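Local coordinates for protein methylxanthine N1-demethylase NdmA (Pseudomonas putida, PDB 6ICN) that removes the N1-methyl group of caffeine, giving theobromine and formaldehyde, as a Rieske-type non-heme iron oxygenase that draws on NADH and oxygen, at residues Asp78-Arg83 with His102-Asp107. Numbering follows the deposited sequence.
Sequences DRCAHR and HGWQYD. With FES (Fe2/s2 (inorganic) cluster), chain D.
His82 and His102 meet at FE2 of the [2Fe-2S] cluster, each giving its ND1, and their rings form an offset edge-to-face pair with planes at 76°. His82 is the side chain to follow. Its CB sits over the six-membered ring of Trp104, 3.4 Å from the centroid and almost on the ring normal, a CH-pi contact. CG is anti to the backbone N (chi1 180°), which places the imidazole beside the carbonyl carbon and across the outer rim of the indole at CZ2, with the planes tilted by 20° and slid apart. His82 ND1 reaches FE2 at 2.2 Å. CE1 lies above the face of the His102 ring, toward its rim, while Arg83 CG sits over the face of the His82 imidazole opposite Trp104. At the tip, the polar partner is Asp329 of the second subunit; His102 NE2 hydrogen-bonds Asp188 of that subunit.

Trp104 also lays its face over S2, with CD1 3.4 Å from the sulfide; an alanine here would probably uncover that sulfide and leave one face of His82 without its support. Around FE1, Cys80 SG binds at 2.4 Å and Cys99 supplies the other thiolate. Tyr106 OH comes within 3.1 Å of Cys80 SG and accepts a hydrogen bond from Ala81 N (3.0 Å), tying the 78-83 loop to strand 105-106. Histidine replacing thiolate at FE2 is the textbook reason Rieske potentials exceed those of all-cysteine clusters, and the carboxylates could modulate it; Asp188, just ahead of cobalt ligand His191, is consistent with the Rieske-oxygenase electron route to the neighbouring subunit's mononuclear site.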
loop_
_atom_site.group_PDB
_atom_site.type_symbol
_atom_site.label_atom_id
_atom_site.label_comp_id
_atom_site.label_asym_id
_atom_site.label_seq_id
_atom_site.Cartn_x
_atom_site.Cartn_y
_atom_site.Cartn_z
ATOM N N ASP A 78 6.974 20.491 -25.102
ATOM C CA ASP A 78 7.753 20.176 -23.907
ATOM C C ASP A 78 8.994 19.344 -24.252
ATOM O O ASP A 78 9.163 18.203 -23.819
ATOM C CB ASP A 78 6.870 19.452 -22.905
ATOM C CG ASP A 78 7.508 19.375 -21.536
ATOM O OD1 ASP A 78 8.545 20.028 -21.326
ATOM O OD2 ASP A 78 6.962 18.647 -20.677
ATOM N N ARG A 79 9.884 19.942 -25.046
ATOM C CA ARG A 79 11.031 19.199 -25.577
ATOM C C ARG A 79 12.081 20.201 -26.035
ATOM O O ARG A 79 11.865 20.906 -27.030
ATOM C CB ARG A 79 10.600 18.301 -26.727
ATOM C CG ARG A 79 11.716 17.419 -27.261
ATOM C CD ARG A 79 11.207 16.541 -28.412
ATOM N NE ARG A 79 12.331 15.810 -28.964
ATOM C CZ ARG A 79 12.857 16.004 -30.169
ATOM N NH1 ARG A 79 12.326 16.882 -31.018
ATOM N NH2 ARG A 79 13.917 15.293 -30.532
ATOM N N CYS A 80 13.192 20.274 -25.304
ATOM C CA CYS A 80 14.262 21.203 -25.654
ATOM C C CYS A 80 14.907 20.827 -26.986
ATOM O O CYS A 80 15.103 19.646 -27.288
ATOM C CB CYS A 80 15.310 21.207 -24.534
ATOM S SG CYS A 80 16.688 22.341 -24.792
ATOM N N ALA A 81 15.256 21.849 -27.787
ATOM C CA ALA A 81 15.871 21.606 -29.095
ATOM C C ALA A 81 17.272 21.017 -29.002
ATOM O O ALA A 81 17.724 20.386 -29.961
ATOM C CB ALA A 81 15.933 22.925 -29.894
ATOM N N HIS A 82 17.961 21.193 -27.868
ATOM C CA HIS A 82 19.353 20.798 -27.703
ATOM C C HIS A 82 19.484 19.281 -27.572
ATOM O O HIS A 82 20.007 18.610 -28.470
ATOM C CB HIS A 82 19.927 21.502 -26.475
ATOM C CG HIS A 82 21.360 21.170 -26.200
ATOM N ND1 HIS A 82 21.853 21.010 -24.928
ATOM C CD2 HIS A 82 22.404 20.972 -27.032
ATOM C CE1 HIS A 82 23.146 20.737 -24.981
ATOM N NE2 HIS A 82 23.507 20.711 -26.249
ATOM N N ARG A 83 19.011 18.732 -26.447
ATOM C CA ARG A 83 19.114 17.295 -26.198
ATOM C C ARG A 83 17.794 16.718 -25.691
ATOM O O ARG A 83 17.781 15.680 -25.005
ATOM C CB ARG A 83 20.261 16.995 -25.211
ATOM C CG ARG A 83 21.655 17.307 -25.776
ATOM C CD ARG A 83 21.958 16.353 -26.939
ATOM N NE ARG A 83 23.324 16.414 -27.466
ATOM C CZ ARG A 83 23.689 17.083 -28.558
ATOM N NH1 ARG A 83 22.800 17.806 -29.240
ATOM N NH2 ARG A 83 24.952 17.010 -28.983
ATOM N N HIS A 102 21.014 22.024 -19.695
ATOM C CA HIS A 102 22.164 22.890 -19.933
ATOM C C HIS A 102 21.764 24.358 -19.956
ATOM O O HIS A 102 22.543 25.203 -20.422
ATOM C CB HIS A 102 22.889 22.512 -21.232
ATOM C CG HIS A 102 23.129 21.039 -21.393
ATOM N ND1 HIS A 102 22.215 20.207 -21.991
ATOM C CD2 HIS A 102 24.182 20.254 -21.061
ATOM C CE1 HIS A 102 22.685 18.973 -22.032
ATOM N NE2 HIS A 102 23.880 18.972 -21.469
ATOM N N GLY A 103 20.570 24.684 -19.469
ATOM C CA GLY A 103 20.236 26.074 -19.217
ATOM C C GLY A 103 19.899 26.919 -20.431
ATOM O O GLY A 103 19.877 28.155 -20.315
ATOM N N TRP A 104 19.625 26.321 -21.588
ATOM C CA TRP A 104 19.182 27.159 -22.709
ATOM C C TRP A 104 17.909 27.914 -22.328
ATOM O O TRP A 104 17.025 27.372 -21.666
ATOM C CB TRP A 104 18.908 26.312 -23.952
ATOM C CG TRP A 104 20.110 25.746 -24.642
ATOM C CD1 TRP A 104 21.360 25.550 -24.118
ATOM C CD2 TRP A 104 20.167 25.293 -26.001
ATOM N NE1 TRP A 104 22.188 24.986 -25.073
ATOM C CE2 TRP A 104 21.477 24.837 -26.236
ATOM C CE3 TRP A 104 19.231 25.230 -27.037
ATOM C CZ2 TRP A 104 21.879 24.310 -27.471
ATOM C CZ3 TRP A 104 19.631 24.710 -28.261
ATOM C CH2 TRP A 104 20.942 24.254 -28.463
ATOM N N GLN A 105 17.801 29.177 -22.750
ATOM C CA GLN A 105 16.641 29.993 -22.395
ATOM C C GLN A 105 15.815 30.297 -23.635
ATOM O O GLN A 105 16.358 30.783 -24.634
ATOM C CB GLN A 105 17.077 31.302 -21.739
ATOM C CG GLN A 105 17.839 31.095 -20.452
ATOM C CD GLN A 105 18.053 32.411 -19.736
ATOM O OE1 GLN A 105 17.979 33.477 -20.353
ATOM N NE2 GLN A 105 18.311 32.352 -18.436
ATOM N N TYR A 106 14.516 30.026 -23.563
ATOM C CA TYR A 106 13.599 30.239 -24.679
ATOM C C TYR A 106 12.686 31.434 -24.423
ATOM O O TYR A 106 12.118 31.573 -23.332
ATOM C CB TYR A 106 12.755 28.988 -24.915
ATOM C CG TYR A 106 13.583 27.820 -25.370
ATOM C CD1 TYR A 106 13.843 27.630 -26.712
ATOM C CD2 TYR A 106 14.125 26.919 -24.444
ATOM C CE1 TYR A 106 14.607 26.559 -27.160
ATOM C CE2 TYR A 106 14.906 25.831 -24.871
ATOM C CZ TYR A 106 15.139 25.659 -26.235
ATOM O OH TYR A 106 15.895 24.599 -26.716
ATOM N N ASP A 107 12.514 32.283 -25.452
ATOM C CA ASP A 107 11.633 33.439 -25.311
ATOM C C ASP A 107 10.171 33.064 -25.622
ATOM O O ASP A 107 9.833 31.903 -25.879
ATOM C CB ASP A 107 12.146 34.604 -26.178
ATOM C CG ASP A 107 12.068 34.340 -27.681
ATOM O OD1 ASP A 107 11.312 33.454 -28.141
ATOM O OD2 ASP A 107 12.759 35.091 -28.441
HETATM FE FE1 FES D . 17.953 21.646 -22.905
HETATM FE FE2 FES D . 20.505 20.919 -23.200
HETATM S S1 FES D . 18.685 19.604 -23.289
HETATM S S2 FES D . 19.739 22.907 -22.653
#